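Local coordinates for protein TatD-related deoxyribonuclease (Thermotoga maritima, PDB 1J6O) that probably cleaves DNA as a metal-dependent nuclease of the TatD family, hydrolysing ester bonds on a TIM-barrel scaffold, at residues Q24-V32 with G225-L233; S61-G72 with F92-E103. One frame throughout, in Å; residues are numbered along the deposited sequence.

Contact 1 of 2, residues Q24-V32 with G225-L233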
loop_
_atom_site.group_PDB
_atom_site.type_symbol
_atom_site.label_atom_id
_atom_site.label_comp_id
_atom_site.label_asym_id
_atom_site.label_seq_id
_atom_site.Cartn_x
_atom_site.Cartn_y
_atom_site.Cartn_z
ATOM N N GLN A 24 -13.994 10.811 -4.653
ATOM C CA GLN A 24 -13.244 11.885 -5.297
ATOM C C GLN A 24 -12.951 11.559 -6.777
ATOM O O GLN A 24 -12.553 12.413 -7.540
ATOM C CB GLN A 24 -11.926 12.162 -4.557
ATOM C CG GLN A 24 -12.113 12.880 -3.220
ATOM C CD GLN A 24 -12.429 11.935 -2.096
ATOM O OE1 GLN A 24 -12.501 10.723 -2.286
ATOM N NE2 GLN A 24 -12.614 12.484 -0.900
ATOM N N PHE A 25 -13.181 10.323 -7.183
ATOM C CA PHE A 25 -12.934 9.923 -8.568
ATOM C C PHE A 25 -14.253 9.653 -9.303
ATOM O O PHE A 25 -14.234 9.118 -10.406
ATOM C CB PHE A 25 -12.121 8.630 -8.605
ATOM C CG PHE A 25 -10.679 8.823 -8.281
ATOM C CD1 PHE A 25 -9.827 9.425 -9.210
ATOM C CD2 PHE A 25 -10.194 8.492 -7.024
ATOM C CE1 PHE A 25 -8.475 9.712 -8.868
ATOM C CE2 PHE A 25 -8.869 8.760 -6.664
ATOM C CZ PHE A 25 -7.998 9.377 -7.591
ATOM N N ASP A 26 -15.380 9.993 -8.681
ATOM C CA ASP A 26 -16.672 9.743 -9.314
ATOM C C ASP A 26 -16.889 10.351 -10.685
ATOM O O ASP A 26 -17.537 9.747 -11.528
ATOM C CB ASP A 26 -17.839 10.221 -8.423
ATOM C CG ASP A 26 -18.112 9.301 -7.255
ATOM O OD1 ASP A 26 -17.504 8.207 -7.173
ATOM O OD2 ASP A 26 -18.957 9.685 -6.407
ATOM N N ASP A 27 -16.344 11.528 -10.934
ATOM C CA ASP A 27 -16.572 12.132 -12.241
ATOM C C ASP A 27 -15.653 11.740 -13.379
ATOM O O ASP A 27 -16.036 11.917 -14.546
ATOM C CB ASP A 27 -16.526 13.666 -12.134
ATOM C CG ASP A 27 -17.443 14.216 -11.046
ATOM O OD1 ASP A 27 -18.625 13.824 -10.987
ATOM O OD2 ASP A 27 -16.972 15.053 -10.242
ATOM N N ASP A 28 -14.483 11.177 -13.066
ATOM C CA ASP A 28 -13.531 10.800 -14.119
ATOM C C ASP A 28 -12.702 9.524 -13.965
ATOM O O ASP A 28 -11.651 9.369 -14.599
ATOM C CB ASP A 28 -12.563 11.964 -14.351
ATOM C CG ASP A 28 -11.618 12.202 -13.164
ATOM O OD1 ASP A 28 -11.854 11.642 -12.066
ATOM O OD2 ASP A 28 -10.629 12.970 -13.333
ATOM N N ARG A 29 -13.196 8.614 -13.147
ATOM C CA ARG A 29 -12.547 7.344 -12.884
ATOM C C ARG A 29 -12.237 6.593 -14.195
ATOM O O ARG A 29 -11.146 6.035 -14.368
ATOM C CB ARG A 29 -13.517 6.538 -12.000
ATOM C CG ARG A 29 -13.091 5.190 -11.591
ATOM C CD ARG A 29 -14.163 4.617 -10.659
ATOM N NE ARG A 29 -14.204 5.352 -9.401
ATOM C CZ ARG A 29 -15.265 6.023 -8.974
ATOM N NH1 ARG A 29 -16.380 6.057 -9.713
ATOM N NH2 ARG A 29 -15.226 6.664 -7.818
ATOM N N ASN A 30 -13.207 6.543 -15.112
ATOM C CA ASN A 30 -12.980 5.847 -16.386
ATOM C C ASN A 30 -11.795 6.427 -17.146
ATOM O O ASN A 30 -10.956 5.685 -17.660
ATOM C CB ASN A 30 -14.200 5.941 -17.310
ATOM C CG ASN A 30 -15.421 5.267 -16.734
ATOM O OD1 ASN A 30 -15.337 4.568 -15.727
ATOM N ND2 ASN A 30 -16.578 5.472 -17.381
ATOM N N ALA A 31 -11.725 7.754 -17.217
ATOM C CA ALA A 31 -10.636 8.428 -17.922
ATOM C C ALA A 31 -9.280 8.196 -17.251
ATOM O O ALA A 31 -8.245 7.989 -17.918
ATOM C CB ALA A 31 -10.926 9.932 -18.005
ATOM N N VAL A 32 -9.292 8.227 -15.926
ATOM C CA VAL A 32 -8.069 8.027 -15.155
ATOM C C VAL A 32 -7.535 6.624 -15.391
ATOM O O VAL A 32 -6.346 6.429 -15.669
ATOM C CB VAL A 32 -8.350 8.290 -13.640
ATOM C CG1 VAL A 32 -7.165 7.820 -12.740
ATOM C CG2 VAL A 32 -8.552 9.797 -13.437
ATOM N N GLY A 225 -2.688 20.411 -2.376
ATOM C CA GLY A 225 -4.020 20.966 -2.450
ATOM C C GLY A 225 -4.858 20.395 -3.576
ATOM O O GLY A 225 -5.979 20.853 -3.780
ATOM N N LYS A 226 -4.340 19.401 -4.307
ATOM C CA LYS A 226 -5.086 18.798 -5.415
ATOM C C LYS A 226 -5.311 17.330 -5.142
ATOM O O LYS A 226 -4.610 16.740 -4.325
ATOM C CB LYS A 226 -4.323 18.930 -6.739
ATOM C CG LYS A 226 -4.074 20.378 -7.193
ATOM C CD LYS A 226 -5.377 21.043 -7.665
ATOM C CE LYS A 226 -5.219 22.564 -7.835
ATOM N NZ LYS A 226 -3.994 22.953 -8.583
ATOM N N ARG A 227 -6.305 16.752 -5.816
ATOM C CA ARG A 227 -6.606 15.329 -5.640
ATOM C C ARG A 227 -5.392 14.600 -6.193
ATOM O O ARG A 227 -4.886 14.965 -7.240
ATOM C CB ARG A 227 -7.813 14.938 -6.489
ATOM C CG ARG A 227 -8.161 13.467 -6.417
ATOM C CD ARG A 227 -9.211 13.161 -7.449
ATOM N NE ARG A 227 -8.617 13.177 -8.786
ATOM C CZ ARG A 227 -9.302 12.976 -9.902
ATOM N NH1 ARG A 227 -10.609 12.754 -9.817
ATOM N NH2 ARG A 227 -8.680 12.987 -11.091
ATOM N N ASN A 228 -4.931 13.561 -5.512
ATOM C CA ASN A 228 -3.764 12.816 -6.004
ATOM C C ASN A 228 -4.293 11.706 -6.923
ATOM O O ASN A 228 -5.453 11.321 -6.816
ATOM C CB ASN A 228 -3.047 12.207 -4.804
ATOM C CG ASN A 228 -1.650 11.686 -5.131
ATOM O OD1 ASN A 228 -1.120 11.929 -6.204
ATOM N ND2 ASN A 228 -1.052 10.972 -4.177
ATOM N N GLU A 229 -3.468 11.248 -7.862
ATOM C CA GLU A 229 -3.855 10.178 -8.781
ATOM C C GLU A 229 -2.582 9.491 -9.256
ATOM O O GLU A 229 -1.483 10.084 -9.168
ATOM C CB GLU A 229 -4.690 10.705 -9.945
ATOM C CG GLU A 229 -4.010 11.723 -10.809
ATOM C CD GLU A 229 -4.912 12.144 -11.933
ATOM O OE1 GLU A 229 -4.969 11.395 -12.933
ATOM O OE2 GLU A 229 -5.582 13.198 -11.794
ATOM N N PRO A 230 -2.702 8.255 -9.793
ATOM C CA PRO A 230 -1.562 7.468 -10.269
ATOM C C PRO A 230 -0.542 8.120 -11.172
ATOM O O PRO A 230 0.648 7.915 -10.966
ATOM C CB PRO A 230 -2.218 6.258 -10.929
ATOM C CG PRO A 230 -3.424 6.051 -10.047
ATOM C CD PRO A 230 -3.946 7.483 -9.952
ATOM N N LYS A 231 -0.972 8.902 -12.158
ATOM C CA LYS A 231 0.020 9.522 -13.036
ATOM C C LYS A 231 0.972 10.491 -12.336
ATOM O O LYS A 231 2.012 10.841 -12.898
ATOM C CB LYS A 231 -0.663 10.236 -14.197
ATOM C CG LYS A 231 -1.362 11.508 -13.799
ATOM C CD LYS A 231 -2.028 12.148 -15.002
ATOM C CE LYS A 231 -2.741 13.417 -14.586
ATOM N NZ LYS A 231 -3.506 14.001 -15.726
ATOM N N TYR A 232 0.637 10.937 -11.126
ATOM C CA TYR A 232 1.521 11.856 -10.428
ATOM C C TYR A 232 2.645 11.093 -9.779
ATOM O O TYR A 232 3.497 11.680 -9.129
ATOM C CB TYR A 232 0.799 12.647 -9.343
ATOM C CG TYR A 232 -0.252 13.606 -9.856
ATOM C CD1 TYR A 232 -0.205 14.099 -11.169
ATOM C CD2 TYR A 232 -1.276 14.038 -9.025
ATOM C CE1 TYR A 232 -1.166 15.002 -11.625
ATOM C CE2 TYR A 232 -2.236 14.932 -9.468
ATOM C CZ TYR A 232 -2.177 15.412 -10.763
ATOM O OH TYR A 232 -3.119 16.315 -11.196
ATOM N N LEU A 233 2.646 9.775 -9.946
ATOM C CA LEU A 233 3.687 8.958 -9.360
ATOM C C LEU A 233 5.052 9.352 -9.949
ATOM O O LEU A 233 6.089 9.142 -9.313
ATOM C CB LEU A 233 3.373 7.489 -9.640
ATOM C CG LEU A 233 3.808 6.423 -8.652
ATOM C CD1 LEU A 233 3.592 6.874 -7.214
ATOM C CD2 LEU A 233 3.054 5.135 -8.993
#
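Arg227 reaches across to segment 24-32 with a guanidinium whose edge and one face are both used. Its CG lies anti to the backbone N (chi1 177°), and the extended start of the chain carries CD over one face of the Phe25 ring, 4.1 Å from the centroid, as a CH-pi contact. The bend at chi3 then turns NE and the guanidinium alongside the ring; the two planes are 25° apart, with Phe25 CE1 over the guanidinium centre. Around the edge of the same group, NH1 and NH2 grip Asp28 end-on, one nitrogen to each oxygen: NH1 to OD1 at 2.8 Å and NH2 to OD2 at 3.0 Å, the latter on the syn lone pair. NH1 also donates to Gln24 O (3.0 Å), almost in the guanidinium plane. In the TatD TIM barrel this joins the loop after strand 209-211 to the start of helix 29-34, where Asp28 holds the N-cap position without a capping bond and is committed instead to the salt bridge. The CB of Asn228 points away from segment 24-32, and its ND2 bonds Phe217 O, but its own carbonyl O abuts the ring edge, 3.3 Å from Phe25 CZ; that oxygen is buried with no polar partner. Glu229 completes the salt-bridge network: its OE2 accepts from Arg227 NH2 at 3.2 Å, met from above the carboxylate plane, while CB nears the Phe25 edge. Pro230 follows, with CD 4.3 Å from Val32 CG1, and its ring also touches Asp15 of strand 13-18.

Contact 2 of 2, residues S61-G72 with F92-E103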
loop_
_atom_site.group_PDB
_atom_site.type_symbol
_atom_site.label_atom_id
_atom_site.label_comp_id
_atom_site.label_asym_id
_atom_site.label_seq_id
_atom_site.Cartn_x
_atom_site.Cartn_y
_atom_site.Cartn_z
ATOM N N SER A 61 -11.906 -3.353 -9.571
ATOM C CA SER A 61 -10.743 -4.072 -10.096
ATOM C C SER A 61 -11.169 -5.022 -11.190
ATOM O O SER A 61 -10.425 -5.263 -12.139
ATOM C CB SER A 61 -10.024 -4.863 -9.001
ATOM O OG SER A 61 -10.772 -6.000 -8.650
ATOM N N LYS A 62 -12.379 -5.554 -11.074
ATOM C CA LYS A 62 -12.837 -6.473 -12.098
ATOM C C LYS A 62 -13.104 -5.802 -13.454
ATOM O O LYS A 62 -13.293 -6.491 -14.452
ATOM C CB LYS A 62 -14.054 -7.260 -11.573
ATOM C CG LYS A 62 -13.604 -8.319 -10.542
ATOM C CD LYS A 62 -14.717 -8.863 -9.642
ATOM C CE LYS A 62 -15.742 -9.677 -10.416
ATOM N NZ LYS A 62 -15.135 -10.887 -11.045
ATOM N N THR A 63 -13.072 -4.475 -13.513
ATOM C CA THR A 63 -13.316 -3.766 -14.774
ATOM C C THR A 63 -12.051 -3.400 -15.565
ATOM O O THR A 63 -12.130 -2.872 -16.677
ATOM C CB THR A 63 -14.063 -2.431 -14.554
ATOM O OG1 THR A 63 -13.205 -1.508 -13.866
ATOM C CG2 THR A 63 -15.337 -2.653 -13.745
ATOM N N SER A 64 -10.883 -3.667 -15.011
ATOM C CA SER A 64 -9.656 -3.318 -15.723
ATOM C C SER A 64 -8.588 -4.345 -15.511
ATOM O O SER A 64 -8.375 -4.784 -14.392
ATOM C CB SER A 64 -9.130 -1.964 -15.217
ATOM O OG SER A 64 -7.769 -1.761 -15.590
ATOM N N ASP A 65 -7.890 -4.698 -16.584
ATOM C CA ASP A 65 -6.839 -5.668 -16.491
ATOM C C ASP A 65 -5.650 -5.125 -15.692
ATOM O O ASP A 65 -4.802 -5.894 -15.263
ATOM C CB ASP A 65 -6.331 -6.037 -17.879
ATOM C CG ASP A 65 -7.333 -6.839 -18.698
ATOM O OD1 ASP A 65 -8.309 -7.401 -18.146
ATOM O OD2 ASP A 65 -7.113 -6.909 -19.931
ATOM N N ARG A 66 -5.591 -3.808 -15.506
ATOM C CA ARG A 66 -4.484 -3.188 -14.767
ATOM C C ARG A 66 -4.730 -2.891 -13.301
ATOM O O ARG A 66 -3.858 -2.316 -12.616
ATOM C CB ARG A 66 -4.048 -1.906 -15.465
ATOM C CG ARG A 66 -3.480 -2.196 -16.850
ATOM C CD ARG A 66 -2.938 -0.947 -17.498
ATOM N NE ARG A 66 -2.405 -1.295 -18.818
ATOM C CZ ARG A 66 -1.178 -1.012 -19.236
ATOM N NH1 ARG A 66 -0.323 -0.359 -18.451
ATOM N NH2 ARG A 66 -0.787 -1.427 -20.436
ATOM N N ILE A 67 -5.895 -3.303 -12.808
ATOM C CA ILE A 67 -6.214 -3.069 -11.409
ATOM C C ILE A 67 -6.397 -4.394 -10.662
ATOM O O ILE A 67 -7.121 -5.282 -11.134
ATOM C CB ILE A 67 -7.517 -2.263 -11.269
ATOM C CG1 ILE A 67 -7.367 -0.893 -11.970
ATOM C CG2 ILE A 67 -7.816 -2.023 -9.795
ATOM C CD1 ILE A 67 -8.689 -0.124 -12.008
ATOM N N PHE A 68 -5.691 -4.532 -9.540
ATOM C CA PHE A 68 -5.778 -5.723 -8.701
ATOM C C PHE A 68 -6.348 -5.159 -7.413
ATOM O O PHE A 68 -6.317 -3.935 -7.195
ATOM C CB PHE A 68 -4.421 -6.392 -8.509
ATOM C CG PHE A 68 -3.895 -6.951 -9.788
ATOM C CD1 PHE A 68 -3.163 -6.147 -10.664
ATOM C CD2 PHE A 68 -4.241 -8.242 -10.174
ATOM C CE1 PHE A 68 -2.777 -6.624 -11.931
ATOM C CE2 PHE A 68 -3.865 -8.737 -11.435
ATOM C CZ PHE A 68 -3.132 -7.921 -12.308
ATOM N N CYS A 69 -6.803 -6.041 -6.534
ATOM C CA CYS A 69 -7.419 -5.621 -5.287
ATOM C C CYS A 69 -6.856 -6.131 -3.950
ATOM O O CYS A 69 -6.272 -7.207 -3.894
ATOM C CB CYS A 69 -8.890 -6.088 -5.405
ATOM S SG CYS A 69 -10.060 -5.705 -4.095
ATOM N N SER A 70 -7.008 -5.320 -2.896
ATOM C CA SER A 70 -6.562 -5.701 -1.556
ATOM C C SER A 70 -7.835 -5.482 -0.752
ATOM O O SER A 70 -8.478 -4.424 -0.889
ATOM C CB SER A 70 -5.469 -4.791 -0.993
ATOM O OG SER A 70 -5.036 -5.290 0.265
ATOM N N VAL A 71 -8.210 -6.450 0.082
ATOM C CA VAL A 71 -9.424 -6.302 0.888
ATOM C C VAL A 71 -9.045 -6.342 2.356
ATOM O O VAL A 71 -8.143 -7.099 2.765
ATOM C CB VAL A 71 -10.469 -7.415 0.591
ATOM C CG1 VAL A 71 -10.878 -7.355 -0.885
ATOM C CG2 VAL A 71 -9.909 -8.822 0.931
ATOM N N GLY A 72 -9.728 -5.518 3.143
ATOM C CA GLY A 72 -9.437 -5.469 4.567
ATOM C C GLY A 72 -10.223 -4.396 5.293
ATOM O O GLY A 72 -11.096 -3.718 4.722
ATOM N N PHE A 92 -14.257 -12.732 -0.261
ATOM C CA PHE A 92 -13.849 -11.808 -1.310
ATOM C C PHE A 92 -12.586 -12.349 -1.966
ATOM O O PHE A 92 -12.446 -12.355 -3.201
ATOM C CB PHE A 92 -13.473 -10.424 -0.737
ATOM C CG PHE A 92 -14.633 -9.576 -0.276
ATOM C CD1 PHE A 92 -15.909 -9.739 -0.799
ATOM C CD2 PHE A 92 -14.414 -8.554 0.653
ATOM C CE1 PHE A 92 -16.967 -8.885 -0.399
ATOM C CE2 PHE A 92 -15.449 -7.704 1.051
ATOM C CZ PHE A 92 -16.738 -7.874 0.517
ATOM N N ALA A 93 -11.663 -12.786 -1.122
ATOM C CA ALA A 93 -10.396 -13.308 -1.582
ATOM C C ALA A 93 -10.485 -14.529 -2.472
ATOM O O ALA A 93 -9.475 -14.971 -3.007
ATOM C CB ALA A 93 -9.460 -13.555 -0.380
ATOM N N LYS A 94 -11.686 -15.077 -2.652
ATOM C CA LYS A 94 -11.798 -16.239 -3.516
ATOM C C LYS A 94 -11.565 -15.709 -4.931
ATOM O O LYS A 94 -11.074 -16.442 -5.787
ATOM C CB LYS A 94 -13.189 -16.884 -3.435
ATOM C CG LYS A 94 -13.518 -17.504 -2.094
ATOM C CD LYS A 94 -12.520 -18.581 -1.673
ATOM C CE LYS A 94 -12.636 -19.846 -2.520
ATOM N NZ LYS A 94 -11.933 -20.993 -1.873
ATOM N N ASP A 95 -11.900 -14.435 -5.162
ATOM C CA ASP A 95 -11.721 -13.811 -6.487
ATOM C C ASP A 95 -10.222 -13.680 -6.801
ATOM O O ASP A 95 -9.442 -13.200 -5.967
ATOM C CB ASP A 95 -12.377 -12.422 -6.515
ATOM C CG ASP A 95 -12.642 -11.932 -7.927
ATOM O OD1 ASP A 95 -11.667 -11.603 -8.640
ATOM O OD2 ASP A 95 -13.828 -11.892 -8.325
ATOM N N GLU A 96 -9.816 -14.093 -8.001
ATOM C CA GLU A 96 -8.400 -14.015 -8.382
ATOM C C GLU A 96 -7.840 -12.589 -8.432
ATOM O O GLU A 96 -6.627 -12.392 -8.389
ATOM C CB GLU A 96 -8.165 -14.679 -9.741
ATOM C CG GLU A 96 -9.036 -14.126 -10.856
ATOM N N LYS A 97 -8.723 -11.605 -8.524
ATOM C CA LYS A 97 -8.283 -10.213 -8.580
ATOM C C LYS A 97 -7.743 -9.742 -7.224
ATOM O O LYS A 97 -7.059 -8.715 -7.158
ATOM C CB LYS A 97 -9.451 -9.324 -9.011
ATOM C CG LYS A 97 -9.684 -9.288 -10.503
ATOM C CD LYS A 97 -8.581 -8.478 -11.160
ATOM C CE LYS A 97 -8.991 -8.047 -12.561
ATOM N NZ LYS A 97 -8.147 -6.934 -13.020
ATOM N N VAL A 98 -8.067 -10.475 -6.151
ATOM C CA VAL A 98 -7.590 -10.104 -4.800
ATOM C C VAL A 98 -6.167 -10.638 -4.627
ATOM O O VAL A 98 -5.926 -11.867 -4.636
ATOM C CB VAL A 98 -8.512 -10.652 -3.715
ATOM C CG1 VAL A 98 -7.911 -10.376 -2.331
ATOM C CG2 VAL A 98 -9.873 -9.966 -3.819
ATOM N N VAL A 99 -5.226 -9.714 -4.441
ATOM C CA VAL A 99 -3.824 -10.084 -4.296
ATOM C C VAL A 99 -3.205 -9.765 -2.950
ATOM O O VAL A 99 -2.013 -9.984 -2.733
ATOM C CB VAL A 99 -2.988 -9.352 -5.390
ATOM C CG1 VAL A 99 -3.482 -9.746 -6.792
ATOM C CG2 VAL A 99 -3.166 -7.828 -5.244
ATOM N N ALA A 100 -4.011 -9.261 -2.025
ATOM C CA ALA A 100 -3.461 -8.926 -0.736
ATOM C C ALA A 100 -4.585 -8.687 0.247
ATOM O O ALA A 100 -5.740 -8.595 -0.148
ATOM C CB ALA A 100 -2.616 -7.628 -0.853
ATOM N N ILE A 101 -4.212 -8.639 1.518
ATOM C CA ILE A 101 -5.131 -8.396 2.620
ATOM C C ILE A 101 -4.661 -7.066 3.205
ATOM O O ILE A 101 -3.479 -6.905 3.563
ATOM C CB ILE A 101 -5.064 -9.490 3.746
ATOM C CG1 ILE A 101 -5.613 -10.824 3.238
ATOM C CG2 ILE A 101 -5.934 -9.034 4.962
ATOM C CD1 ILE A 101 -7.075 -10.791 2.817
ATOM N N GLY A 102 -5.593 -6.112 3.278
ATOM C CA GLY A 102 -5.323 -4.783 3.808
ATOM C C GLY A 102 -6.277 -3.840 3.079
ATOM O O GLY A 102 -6.893 -4.242 2.091
ATOM N N GLU A 103 -6.351 -2.577 3.466
ATOM C CA GLU A 103 -5.568 -1.977 4.539
ATOM C C GLU A 103 -5.853 -2.491 5.949
ATOM O O GLU A 103 -7.008 -2.670 6.344
ATOM C CB GLU A 103 -5.784 -0.453 4.474
ATOM C CG GLU A 103 -4.572 0.347 4.856
ATOM C CD GLU A 103 -4.680 1.813 4.465
ATOM O OE1 GLU A 103 -5.234 2.137 3.385
ATOM O OE2 GLU A 103 -4.187 2.644 5.253
#
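Val71 is the hub of the apolar centre: CG1 lies 4.0 Å from Phe92 CB and also touches Val98 CG2, while CG2 meets Ile101 CD1 at 3.9 Å. Val71, Val98 and Ile101 share one face of two neighbouring parallel strands, 67-71 and 98-102, whose segment axes differ by 27°; with helix 85-92 between them they form a beta-alpha-beta unit of the TIM barrel, and Phe92, that helix's last residue, packs against this face. Backbone bonds run both ways, from Cys69 N to Lys97 O and from Val99 N to Cys69 O, each 2.8 Å. On the opposite face Ser70 OG, anti to its own N (chi1 -176°), donates to Gly102 O at 2.8 Å from above the carbonyl plane. Next comes Glu103, a predicted metal ligand, whose OE1 bonds His17 NE2.

Farther out, Phe68 CD2 packs on Val99 CG1. Lys97 bends at chi2, then runs extended to set its ammonium among three carbonyls, NZ bonding Ser61 O, Ser64 O (2.6 Å) and Ile67 O (2.7 Å). Replacing this lysine by a methionine would probably leave those three oxygens without their shared donor and the 61-67 turns less firmly held. At the polar edge, Asp95 OD1 takes the N-H of Lys97 in an Asx turn, and its OD2 meets Lys62 NZ through the syn lone pair, 3.2 Å away.

How the contacts relate
Contacts 1 and 2 belong to the same TIM barrel but do not touch: their centres are about 19 Å apart and their nearest atoms about 7 Å. In sequence, contact 2 falls wholly between the two segments of contact 1, which joins segments 193 residues apart, whereas contact 2 pairs successive strands. Both come near the predicted metal site. Contact 2 supplies Glu103 itself, its side chain about 3 Å from those of His17 and His139 at nearest atoms. In contact 1 the Phe25 side chain is about 6 Å from that of His19, and the Asn228 side chain about 6 Å from that of Asp214, consistent with a place just behind the ligands.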